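Local coordinates for protein putative surface-anchored fimbrial subunit (Corynebacterium diphtheriae, PDB 3HR6) that forms the shaft of a corynebacterial surface pilus as its major pilin, a rod of tandem Ig-like modules that carries a bound calcium ion, at residues 156-161 with 344-349; 121-126 with 133-138; 314-319 with 401-406; 222-225 with 230-233. All coordinates share one frame; numbering follows the deposited sequence. Where two conformers were deposited one is given.

Interaction 1 (156-161 with 344-349). With CA (calcium ion), chain B.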
loop_
_atom_site.group_PDB
_atom_site.type_symbol
_atom_site.label_atom_id
_atom_site.label_comp_id
_atom_site.label_asym_id
_atom_site.label_seq_id
_atom_site.Cartn_x
_atom_site.Cartn_y
_atom_site.Cartn_z
ATOM N N ALA A 156 -3.538 24.124 3.646
ATOM C CA ALA A 156 -4.932 24.526 3.838
ATOM C C ALA A 156 -5.341 25.752 3.033
ATOM O O ALA A 156 -6.474 26.159 3.119
ATOM C CB ALA A 156 -5.194 24.796 5.358
ATOM N N THR A 157 -4.438 26.349 2.266
ATOM C CA THR A 157 -4.785 27.528 1.482
ATOM C C THR A 157 -5.964 27.248 0.566
ATOM O O THR A 157 -6.839 28.072 0.415
ATOM C CB THR A 157 -3.615 27.989 0.684
ATOM O OG1 THR A 157 -2.526 28.236 1.606
ATOM C CG2 THR A 157 -3.958 29.299 -0.016
ATOM N N GLN A 158 -5.968 26.081 -0.037
ATOM C CA GLN A 158 -7.150 25.615 -0.772
ATOM C C GLN A 158 -7.556 24.236 -0.259
ATOM O O GLN A 158 -6.722 23.351 -0.136
ATOM C CB GLN A 158 -6.868 25.557 -2.267
ATOM C CG GLN A 158 -8.071 25.028 -3.089
ATOM C CD GLN A 158 -7.870 25.243 -4.585
ATOM O OE1 GLN A 158 -7.982 26.384 -5.071
ATOM N NE2 GLN A 158 -7.620 24.163 -5.325
ATOM N N PRO A 159 -8.839 24.027 -0.008
ATOM C CA PRO A 159 -9.206 22.700 0.493
ATOM C C PRO A 159 -8.799 21.571 -0.431
ATOM O O PRO A 159 -8.925 21.666 -1.643
ATOM C CB PRO A 159 -10.727 22.780 0.565
ATOM C CG PRO A 159 -10.963 24.219 0.816
ATOM C CD PRO A 159 -9.939 24.987 0.085
ATOM N N GLY A 160 -8.383 20.459 0.171
ATOM C CA GLY A 160 -8.058 19.293 -0.596
ATOM C C GLY A 160 -6.762 19.370 -1.333
ATOM O O GLY A 160 -5.910 20.292 -1.098
ATOM N N PHE A 161 -6.623 18.442 -2.291
ATOM C CA PHE A 161 -5.429 18.355 -3.125
ATOM C C PHE A 161 -5.861 18.127 -4.554
ATOM O O PHE A 161 -5.585 17.114 -5.188
ATOM C CB PHE A 161 -4.413 17.300 -2.644
ATOM C CG PHE A 161 -5.018 16.104 -1.954
ATOM C CD1 PHE A 161 -5.414 14.980 -2.674
ATOM C CD2 PHE A 161 -5.147 16.082 -0.568
ATOM C CE1 PHE A 161 -5.946 13.890 -2.027
ATOM C CE2 PHE A 161 -5.665 14.974 0.054
ATOM C CZ PHE A 161 -6.105 13.900 -0.686
ATOM N N PRO A 344 -12.183 32.434 -2.133
ATOM C CA PRO A 344 -11.242 32.673 -3.215
ATOM C C PRO A 344 -11.597 31.861 -4.454
ATOM O O PRO A 344 -12.249 30.818 -4.349
ATOM C CB PRO A 344 -9.917 32.152 -2.642
ATOM C CG PRO A 344 -10.341 31.036 -1.763
ATOM C CD PRO A 344 -11.642 31.487 -1.130
ATOM N N PRO A 345 -11.154 32.308 -5.616
ATOM C CA PRO A 345 -11.306 31.467 -6.782
ATOM C C PRO A 345 -10.548 30.171 -6.560
ATOM O O PRO A 345 -9.486 30.163 -5.883
ATOM C CB PRO A 345 -10.650 32.277 -7.892
ATOM C CG PRO A 345 -10.641 33.666 -7.381
ATOM C CD PRO A 345 -10.429 33.549 -5.938
ATOM N N ILE A 346 -11.107 29.103 -7.079
ATOM C CA ILE A 346 -10.490 27.795 -6.961
ATOM C C ILE A 346 -9.500 27.631 -8.073
ATOM O O ILE A 346 -9.801 27.916 -9.240
ATOM C CB ILE A 346 -11.581 26.689 -6.922
ATOM C CG1 ILE A 346 -12.348 26.845 -5.618
ATOM C CG2 ILE A 346 -10.966 25.292 -7.108
ATOM C CD1 ILE A 346 -13.654 26.058 -5.537
ATOM N N SER A 347 -8.299 27.170 -7.715
ATOM C CA SER A 347 -7.232 26.941 -8.683
ATOM C C SER A 347 -7.184 25.470 -9.090
ATOM O O SER A 347 -7.250 24.578 -8.245
ATOM C CB SER A 347 -5.889 27.392 -8.072
ATOM O OG SER A 347 -4.844 27.218 -8.970
ATOM N N LEU A 348 -7.084 25.218 -10.387
ATOM C CA LEU A 348 -6.957 23.851 -10.916
ATOM C C LEU A 348 -5.808 23.842 -11.908
ATOM O O LEU A 348 -5.834 24.541 -12.922
ATOM C CB LEU A 348 -8.218 23.347 -11.664
ATOM C CG LEU A 348 -9.494 23.428 -10.863
ATOM C CD1 LEU A 348 -10.783 23.166 -11.691
ATOM C CD2 LEU A 348 -9.430 22.432 -9.643
ATOM N N ASP A 349 -4.822 23.007 -11.616
ATOM C CA ASP A 349 -3.586 22.937 -12.371
ATOM C C ASP A 349 -2.993 24.328 -12.648
ATOM O O ASP A 349 -2.596 24.617 -13.765
ATOM C CB ASP A 349 -3.848 22.160 -13.672
ATOM C CG ASP A 349 -2.624 21.458 -14.182
ATOM O OD1 ASP A 349 -1.588 21.468 -13.526
ATOM O OD2 ASP A 349 -2.687 20.898 -15.285
HETATM CA CA CA B . -4.737 22.016 -0.094
HETATM O O HOH W 1 -8.889 28.507 -3.681
HETATM O O HOH W 2 -3.783 24.396 -0.589
HETATM O O HOH W 3 -2.384 21.096 -0.843
#
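Gln158 reaches across to the backbone of Ser347 and Ile346 with its whole amide. From CB the chain runs out with CG anti to the backbone N (chi1 178°) and stays extended to CD, which sets the amide beside the 344-349 backbone. There it binds the two polar backbone atoms of a single residue: Ser347 N donates to OE1 over 2.8 Å, on a lone pair in the carbonyl plane, and NE2 donates to Ser347 O over 3.0 Å, almost straight at 175°. One bond at each end of the amide fixes its rotation, so oxygen and nitrogen cannot trade places without losing both. OE1 also accepts a hydrogen bond from a water 2.7 Å away, which donates to Pro345 O as well; OE1 itself lies 3.8 Å from Ile346 CG2. The backbone of the same glutamine serves the metal. Gln158 O, 2.4 Å from the calcium ion, and Gly160 O share it with Asp153, Asp155, Glu165 and two waters, one of them held by Gln158 N. The calcium loop, between strands 148-152 and 166-174, is thus tied to the loop between strands 327-333 and 354-355, with Ile346 packed on Leu330 and Trp385.

Interaction 2 (121-126 with 133-138)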
loop_
_atom_site.group_PDB
_atom_site.type_symbol
_atom_site.label_atom_id
_atom_site.label_comp_id
_atom_site.label_asym_id
_atom_site.label_seq_id
_atom_site.Cartn_x
_atom_site.Cartn_y
_atom_site.Cartn_z
ATOM N N ALA A 121 13.197 -38.106 9.065
ATOM C CA ALA A 121 12.089 -38.975 8.695
ATOM C C ALA A 121 12.671 -40.288 8.223
ATOM O O ALA A 121 13.588 -40.293 7.409
ATOM C CB ALA A 121 11.197 -38.321 7.628
ATOM N N PRO A 122 12.188 -41.413 8.772
ATOM C CA PRO A 122 11.149 -41.525 9.782
ATOM C C PRO A 122 11.672 -41.143 11.170
ATOM O O PRO A 122 12.855 -40.857 11.326
ATOM C CB PRO A 122 10.782 -43.010 9.715
ATOM C CG PRO A 122 12.011 -43.674 9.297
ATOM C CD PRO A 122 12.726 -42.734 8.396
ATOM N N GLN A 123 10.790 -41.144 12.164
ATOM C CA GLN A 123 11.190 -40.974 13.549
ATOM C C GLN A 123 10.673 -42.173 14.319
ATOM O O GLN A 123 9.933 -42.982 13.775
ATOM C CB GLN A 123 10.628 -39.661 14.096
ATOM C CG GLN A 123 11.237 -38.480 13.382
ATOM C CD GLN A 123 10.715 -37.169 13.877
ATOM O OE1 GLN A 123 10.085 -37.102 14.930
ATOM N NE2 GLN A 123 10.945 -36.115 13.109
ATOM N N THR A 124 11.077 -42.302 15.575
ATOM C CA THR A 124 10.473 -43.274 16.474
ATOM C C THR A 124 9.206 -42.710 17.058
ATOM O O THR A 124 9.165 -41.527 17.420
ATOM C CB THR A 124 11.455 -43.679 17.601
ATOM O OG1 THR A 124 12.619 -44.260 17.015
ATOM C CG2 THR A 124 10.823 -44.677 18.561
ATOM N N ASN A 125 8.159 -43.525 17.136
ATOM C CA ASN A 125 6.918 -43.074 17.753
ATOM C C ASN A 125 7.222 -42.660 19.195
ATOM O O ASN A 125 7.953 -43.359 19.896
ATOM C CB ASN A 125 5.837 -44.160 17.720
ATOM C CG ASN A 125 4.465 -43.633 18.116
ATOM O OD1 ASN A 125 4.239 -43.195 19.257
ATOM N ND2 ASN A 125 3.540 -43.650 17.163
ATOM N N PRO A 126 6.688 -41.503 19.635
ATOM C CA PRO A 126 6.966 -41.066 21.006
ATOM C C PRO A 126 6.607 -42.082 22.108
ATOM O O PRO A 126 7.213 -42.062 23.162
ATOM C CB PRO A 126 6.115 -39.789 21.132
ATOM C CG PRO A 126 6.022 -39.269 19.761
ATOM C CD PRO A 126 6.021 -40.450 18.848
ATOM N N GLN A 133 6.340 -43.057 10.418
ATOM C CA GLN A 133 6.651 -42.746 9.028
ATOM C C GLN A 133 6.063 -41.431 8.614
ATOM O O GLN A 133 6.634 -40.757 7.771
ATOM C CB GLN A 133 6.096 -43.820 8.090
ATOM C CG GLN A 133 6.563 -45.210 8.376
ATOM C CD GLN A 133 8.063 -45.376 8.248
ATOM O OE1 GLN A 133 8.713 -44.631 7.516
ATOM N NE2 GLN A 133 8.615 -46.351 8.944
ATOM N N ASP A 134 4.907 -41.080 9.178
ATOM C CA ASP A 134 4.255 -39.817 8.876
ATOM C C ASP A 134 4.493 -38.831 10.020
ATOM O O ASP A 134 3.838 -38.861 11.086
ATOM C CB ASP A 134 2.789 -40.071 8.548
ATOM C CG ASP A 134 2.633 -41.123 7.423
ATOM O OD1 ASP A 134 3.060 -40.860 6.271
ATOM O OD2 ASP A 134 2.136 -42.224 7.698
ATOM N N VAL A 135 5.468 -37.957 9.781
ATOM C CA VAL A 135 5.933 -37.007 10.771
ATOM C C VAL A 135 5.160 -35.694 10.641
ATOM O O VAL A 135 4.736 -35.321 9.536
ATOM C CB VAL A 135 7.450 -36.803 10.632
ATOM C CG1 VAL A 135 7.963 -35.661 11.532
ATOM C CG2 VAL A 135 8.152 -38.135 10.961
ATOM N N HIS A 136 4.948 -35.042 11.787
ATOM C CA HIS A 136 4.303 -33.713 11.880
ATOM C C HIS A 136 5.197 -32.716 12.612
ATOM O O HIS A 136 5.778 -33.047 13.669
ATOM C CB HIS A 136 2.989 -33.841 12.640
ATOM C CG HIS A 136 1.976 -34.668 11.928
ATOM N ND1 HIS A 136 1.051 -34.123 11.067
ATOM C CD2 HIS A 136 1.786 -36.006 11.887
ATOM C CE1 HIS A 136 0.302 -35.090 10.562
ATOM N NE2 HIS A 136 0.732 -36.240 11.036
ATOM N N VAL A 137 5.289 -31.508 12.053
ATOM C CA VAL A 137 6.079 -30.426 12.627
ATOM C C VAL A 137 5.254 -29.157 12.602
ATOM O O VAL A 137 4.326 -29.017 11.808
ATOM C CB VAL A 137 7.415 -30.218 11.907
ATOM C CG1 VAL A 137 8.245 -31.489 12.041
ATOM C CG2 VAL A 137 7.185 -29.885 10.450
ATOM N N TYR A 138 5.588 -28.262 13.517
ATOM C CA TYR A 138 4.711 -27.170 13.915
ATOM C C TYR A 138 5.495 -25.845 14.079
ATOM O O TYR A 138 5.481 -25.228 15.145
ATOM C CB TYR A 138 4.017 -27.543 15.234
ATOM C CG TYR A 138 3.153 -28.771 15.131
ATOM C CD1 TYR A 138 1.805 -28.676 14.777
ATOM C CD2 TYR A 138 3.682 -30.025 15.359
ATOM C CE1 TYR A 138 1.013 -29.814 14.664
ATOM C CE2 TYR A 138 2.912 -31.166 15.230
ATOM C CZ TYR A 138 1.580 -31.051 14.879
ATOM O OH TYR A 138 0.819 -32.177 14.747
#
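Two glutamines reach across this hairpin in different ways, Gln133 alongside Pro122 and Gln123 across Val135. Gln133 leaves its backbone pointing away from 121-126, then bends at chi2 (-61°), which folds the amide back beside the proline ring; the two side chains lie side by side and run the same way. The touching atom is OE1, 3.4 Å from Pro122 CB, with CG of the ring a little farther off at 3.9 Å, so a polar oxygen rests against ring methylenes. Pro122 follows a cis peptide bond and its ring also packs on Trp131 and Thr5.

Gln123 meets Val135 at about a right angle. Its chain is extended beyond CG and passes over both methyl groups of the valine: CG is 3.9 Å from Val135 CG2, while NE2 comes to 3.4 Å from CG1. The amide nitrogen has its polar partner elsewhere, in the backbone oxygen of Ala120, a bond that holds the amide end over the valine. Val135 points toward 121-126 and is buried, with Val119 packed against it as well.

Val135 bonds through its backbone to Ser6 and Ala8 of strand 5-13, the neighbour of 131-143 in the sheet. The arrangement is that of an antiparallel beta hairpin, strands 117-124 and 131-143, in the N-terminal D1 domain of a Gram-positive pilin: paired next to its turn, at Gln123 and Leu132, its strands part beyond the cis proline, where side chains make the contact.

Interaction 3 (314-319 with 401-406)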
loop_
_atom_site.group_PDB
_atom_site.type_symbol
_atom_site.label_atom_id
_atom_site.label_comp_id
_atom_site.label_asym_id
_atom_site.label_seq_id
_atom_site.Cartn_x
_atom_site.Cartn_y
_atom_site.Cartn_z
ATOM N N SER A 314 -23.356 29.203 -24.696
ATOM C CA SER A 314 -23.953 29.658 -25.926
ATOM C C SER A 314 -24.199 31.166 -25.766
ATOM O O SER A 314 -24.136 31.700 -24.638
ATOM C CB SER A 314 -25.250 28.895 -26.218
ATOM O OG SER A 314 -26.138 28.979 -25.122
ATOM N N PHE A 315 -24.390 31.829 -26.894
ATOM C CA PHE A 315 -24.712 33.249 -26.946
ATOM C C PHE A 315 -25.990 33.409 -27.753
ATOM O O PHE A 315 -26.066 33.110 -28.945
ATOM C CB PHE A 315 -23.552 34.059 -27.515
ATOM C CG PHE A 315 -22.375 34.123 -26.601
ATOM C CD1 PHE A 315 -22.226 35.172 -25.701
ATOM C CD2 PHE A 315 -21.423 33.121 -26.603
ATOM C CE1 PHE A 315 -21.137 35.212 -24.802
ATOM C CE2 PHE A 315 -20.341 33.178 -25.764
ATOM C CZ PHE A 315 -20.191 34.211 -24.838
ATOM N N ASP A 316 -27.025 33.874 -27.062
ATOM C CA ASP A 316 -28.396 33.837 -27.557
ATOM C C ASP A 316 -28.675 32.581 -28.369
ATOM O O ASP A 316 -29.157 32.644 -29.489
ATOM C CB ASP A 316 -28.761 35.122 -28.316
ATOM C CG ASP A 316 -28.918 36.307 -27.376
ATOM O OD1 ASP A 316 -29.801 36.270 -26.487
ATOM O OD2 ASP A 316 -28.132 37.259 -27.503
ATOM N N GLY A 317 -28.337 31.435 -27.787
ATOM C CA GLY A 317 -28.706 30.152 -28.371
ATOM C C GLY A 317 -27.721 29.618 -29.393
ATOM O O GLY A 317 -27.867 28.483 -29.842
ATOM N N ASN A 318 -26.700 30.408 -29.741
ATOM C CA ASN A 318 -25.763 29.984 -30.770
ATOM C C ASN A 318 -24.408 29.595 -30.224
ATOM O O ASN A 318 -23.966 30.068 -29.183
ATOM C CB ASN A 318 -25.584 31.082 -31.811
ATOM C CG ASN A 318 -26.758 31.192 -32.749
ATOM O OD1 ASN A 318 -27.484 32.173 -32.716
ATOM N ND2 ASN A 318 -26.950 30.195 -33.581
ATOM N N THR A 319 -23.752 28.706 -30.953
ATOM C CA THR A 319 -22.357 28.397 -30.734
ATOM C C THR A 319 -21.563 29.691 -30.696
ATOM O O THR A 319 -21.783 30.574 -31.500
ATOM C CB THR A 319 -21.790 27.465 -31.853
ATOM O OG1 THR A 319 -22.627 26.315 -31.984
ATOM C CG2 THR A 319 -20.422 27.005 -31.507
ATOM N N SER A 401 -18.833 41.101 -26.148
ATOM C CA SER A 401 -19.301 42.478 -26.438
ATOM C C SER A 401 -20.815 42.544 -26.525
ATOM O O SER A 401 -21.418 41.847 -27.347
ATOM C CB SER A 401 -18.744 42.966 -27.780
ATOM O OG SER A 401 -17.429 43.451 -27.608
ATOM N N GLY A 402 -21.429 43.418 -25.729
ATOM C CA GLY A 402 -22.863 43.646 -25.830
ATOM C C GLY A 402 -23.776 42.650 -25.138
ATOM O O GLY A 402 -25.004 42.745 -25.256
ATOM N N TYR A 403 -23.176 41.711 -24.398
ATOM C CA TYR A 403 -23.895 40.745 -23.583
ATOM C C TYR A 403 -23.881 41.189 -22.122
ATOM O O TYR A 403 -22.999 41.947 -21.715
ATOM C CB TYR A 403 -23.265 39.338 -23.722
ATOM C CG TYR A 403 -23.672 38.719 -25.036
ATOM C CD1 TYR A 403 -24.790 37.908 -25.116
ATOM C CD2 TYR A 403 -22.997 39.016 -26.189
ATOM C CE1 TYR A 403 -25.219 37.387 -26.344
ATOM C CE2 TYR A 403 -23.406 38.496 -27.417
ATOM C CZ TYR A 403 -24.522 37.689 -27.485
ATOM O OH TYR A 403 -24.908 37.166 -28.717
ATOM N N GLU A 404 -24.865 40.701 -21.368
ATOM C CA GLU A 404 -25.024 40.990 -19.939
ATOM C C GLU A 404 -24.372 39.890 -19.110
ATOM O O GLU A 404 -24.643 38.702 -19.301
ATOM C CB GLU A 404 -26.505 41.035 -19.527
ATOM C CG GLU A 404 -27.424 41.869 -20.397
ATOM C CD GLU A 404 -27.192 43.353 -20.254
ATOM O OE1 GLU A 404 -26.489 43.766 -19.310
ATOM O OE2 GLU A 404 -27.723 44.110 -21.096
ATOM N N LEU A 405 -23.550 40.278 -18.141
ATOM C CA LEU A 405 -23.002 39.309 -17.219
ATOM C C LEU A 405 -24.088 38.660 -16.356
ATOM O O LEU A 405 -25.019 39.315 -15.888
ATOM C CB LEU A 405 -21.983 39.973 -16.288
ATOM C CG LEU A 405 -20.640 40.281 -16.942
ATOM C CD1 LEU A 405 -19.824 41.323 -16.207
ATOM C CD2 LEU A 405 -19.824 38.987 -17.111
ATOM N N LEU A 406 -23.933 37.361 -16.095
ATOM C CA LEU A 406 -24.723 36.704 -15.068
ATOM C C LEU A 406 -24.548 37.306 -13.658
ATOM O O LEU A 406 -23.469 37.237 -13.067
ATOM C CB LEU A 406 -24.365 35.211 -15.021
ATOM C CG LEU A 406 -25.109 34.283 -15.986
ATOM C CD1 LEU A 406 -24.997 34.669 -17.455
ATOM C CD2 LEU A 406 -24.559 32.856 -15.778
#
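Phe315 drives the edge of its ring into the face of Tyr403, and this T-shaped pair is the tight part of the contact. The centroids are 5.0 Å apart and the planes stand at 78°. Phe315 CD1 sits 3.6 Å above the tyrosine plane, over its centre, nearly equidistant from the ring carbons. Nearer the phenol end, Phe315 CB closes on Tyr403 CZ at 3.8 Å. With CG beside the backbone N and anti to the carbonyl carbon (chi1 -70°), the Phe315 ring is turned toward 401-406 and CD1 meets the tyrosine face; Pro320, Thr399 and Ala400 complete its burial.

Asp316, partly exposed, forms the less enclosed side and is less covered than Phe315, although one atom pair is close: OD2 lies 3.1 Å from Tyr403 CE1. Its carboxylate approaches the tyrosine obliquely, the two planes 36° apart. OD2 receives a weak hydrogen bond from Lys434 N, and the tyrosine hydroxyl has a weak one with Arg324.

Phe315 N and O both bond to Asn318, closing a type I' beta turn. This turn after strand 302-315 packs its first side chain onto the loop between strands 391-398 and 410-412 of another sheet, in what is probably the C-terminal one of the tandem Ig-like modules.

Interaction 4 (222-225 with 230-233)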
loop_
_atom_site.group_PDB
_atom_site.type_symbol
_atom_site.label_atom_id
_atom_site.label_comp_id
_atom_site.label_asym_id
_atom_site.label_seq_id
_atom_site.Cartn_x
_atom_site.Cartn_y
_atom_site.Cartn_z
ATOM N N GLN A 222 14.418 5.436 -0.581
ATOM C CA GLN A 222 14.735 5.373 -2.007
ATOM C C GLN A 222 13.446 5.533 -2.807
ATOM O O GLN A 222 12.370 5.201 -2.342
ATOM C CB GLN A 222 15.364 4.026 -2.383
ATOM C CG GLN A 222 16.610 3.610 -1.610
ATOM C CD GLN A 222 16.953 2.148 -1.874
ATOM O OE1 GLN A 222 16.223 1.232 -1.437
ATOM N NE2 GLN A 222 18.033 1.917 -2.604
ATOM N N THR A 223 13.575 6.068 -4.011
ATOM C CA THR A 223 12.490 6.009 -5.005
ATOM C C THR A 223 13.031 5.336 -6.273
ATOM O O THR A 223 14.203 5.430 -6.616
ATOM C CB THR A 223 11.909 7.378 -5.353
ATOM O OG1 THR A 223 12.916 8.201 -5.941
ATOM C CG2 THR A 223 11.311 8.064 -4.102
ATOM N N TYR A 224 12.159 4.618 -6.960
ATOM C CA TYR A 224 12.480 4.076 -8.248
ATOM C C TYR A 224 11.209 3.999 -9.082
ATOM O O TYR A 224 10.124 3.874 -8.529
ATOM C CB TYR A 224 13.150 2.692 -8.142
ATOM C CG TYR A 224 12.611 1.768 -7.081
ATOM C CD1 TYR A 224 11.632 0.817 -7.366
ATOM C CD2 TYR A 224 13.038 1.856 -5.742
ATOM C CE1 TYR A 224 11.133 -0.010 -6.410
ATOM C CE2 TYR A 224 12.542 1.025 -4.777
ATOM C CZ TYR A 224 11.584 0.082 -5.086
ATOM O OH TYR A 224 11.088 -0.725 -4.125
ATOM N N GLN A 225 11.390 4.092 -10.398
ATOM C CA GLN A 225 10.292 4.069 -11.332
ATOM C C GLN A 225 10.011 2.641 -11.714
ATOM O O GLN A 225 10.931 1.898 -12.034
ATOM C CB GLN A 225 10.629 4.863 -12.597
ATOM C CG GLN A 225 10.717 6.353 -12.384
ATOM C CD GLN A 225 9.519 6.926 -11.665
ATOM O OE1 GLN A 225 8.452 7.161 -12.253
ATOM N NE2 GLN A 225 9.687 7.163 -10.370
ATOM N N THR A 230 6.034 5.863 -9.583
ATOM C CA THR A 230 7.124 5.918 -8.608
ATOM C C THR A 230 6.817 5.047 -7.406
ATOM O O THR A 230 5.752 5.156 -6.810
ATOM C CB THR A 230 7.323 7.351 -8.091
ATOM O OG1 THR A 230 7.485 8.235 -9.185
ATOM C CG2 THR A 230 8.591 7.419 -7.219
ATOM N N VAL A 231 7.756 4.179 -7.044
ATOM C CA VAL A 231 7.751 3.481 -5.793
ATOM C C VAL A 231 8.681 4.222 -4.821
ATOM O O VAL A 231 9.824 4.546 -5.159
ATOM C CB VAL A 231 8.300 2.055 -5.938
ATOM C CG1 VAL A 231 8.264 1.321 -4.603
ATOM C CG2 VAL A 231 7.533 1.275 -7.015
ATOM N N LEU A 232 8.143 4.507 -3.640
ATOM C CA LEU A 232 8.892 5.031 -2.512
ATOM C C LEU A 232 9.131 3.868 -1.574
ATOM O O LEU A 232 8.224 3.134 -1.261
ATOM C CB LEU A 232 8.081 6.091 -1.794
ATOM C CG LEU A 232 8.628 6.583 -0.435
ATOM C CD1 LEU A 232 10.018 7.181 -0.534
ATOM C CD2 LEU A 232 7.656 7.571 0.190
ATOM N N SER A 233 10.359 3.722 -1.094
ATOM C CA SER A 233 10.729 2.593 -0.254
ATOM C C SER A 233 11.527 3.088 0.924
ATOM O O SER A 233 12.437 3.881 0.722
ATOM C CB SER A 233 11.650 1.684 -1.058
ATOM O OG SER A 233 12.106 0.605 -0.259
HETATM O O HOH W 4 14.711 1.764 0.611
#
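Tyr224, Val231 and Thr230 bury the most surface here. The tyrosine and valine face each other as an antiparallel hydrogen-bonded pair, Tyr224 N giving to Val231 O over 2.9 Å and Val231 N to Tyr224 O over 2.8 Å. Their side chains share one side of the sheet. A chi1 of 39° puts Tyr224 CG between the backbone N and the carbonyl carbon and lays the ring over Val231, making a CH-pi contact: Val231 CB lies 4.0 Å from the ring centroid, 28° off the normal. The CG1 branch runs on toward the phenol, 3.5 Å from Tyr224 OH, whose own hydrogen bond goes to the backbone oxygen of Trp284.

Strands 219-226 and 229-236 form a beta hairpin in the Cna-B-like domain, and the axes of the two short segments lie at 158°, close to antiparallel.

On the other side of the sheet, Gln225 bends at chi2 so that NE2 donates to Thr230 OG1 over 2.7 Å, nearly straight and in its own amide plane. Thr230 CG2 meanwhile touches Thr223 CB at 3.8 Å. Back on the tyrosine's side, Ser233 CB packs 3.9 Å from Tyr224 CE2.

The four contacts are strung along an elongated chain. Interaction 2, near the N-terminal end, and interaction 3, near the C-terminal end, have centres about 89 Å apart. Interaction 4 lies nearest the middle, about 13 Å from the centre of the chain, and is nested in sequence inside the loop closed by interaction 1; their centres are about 28 Å apart. Interaction 1 supplies Gln158 and Gly160 to the calcium site and crosses interaction 3 in sequence, their segments alternating, with about 14 Å between nearest atoms. Interactions 3 and 4 reach the same mixed sheet, although their centres are about 51 Å apart. Interaction 2 lies in the N-terminal D1 domain and interaction 4 in the Cna-B-like domain, and none of the four touches another.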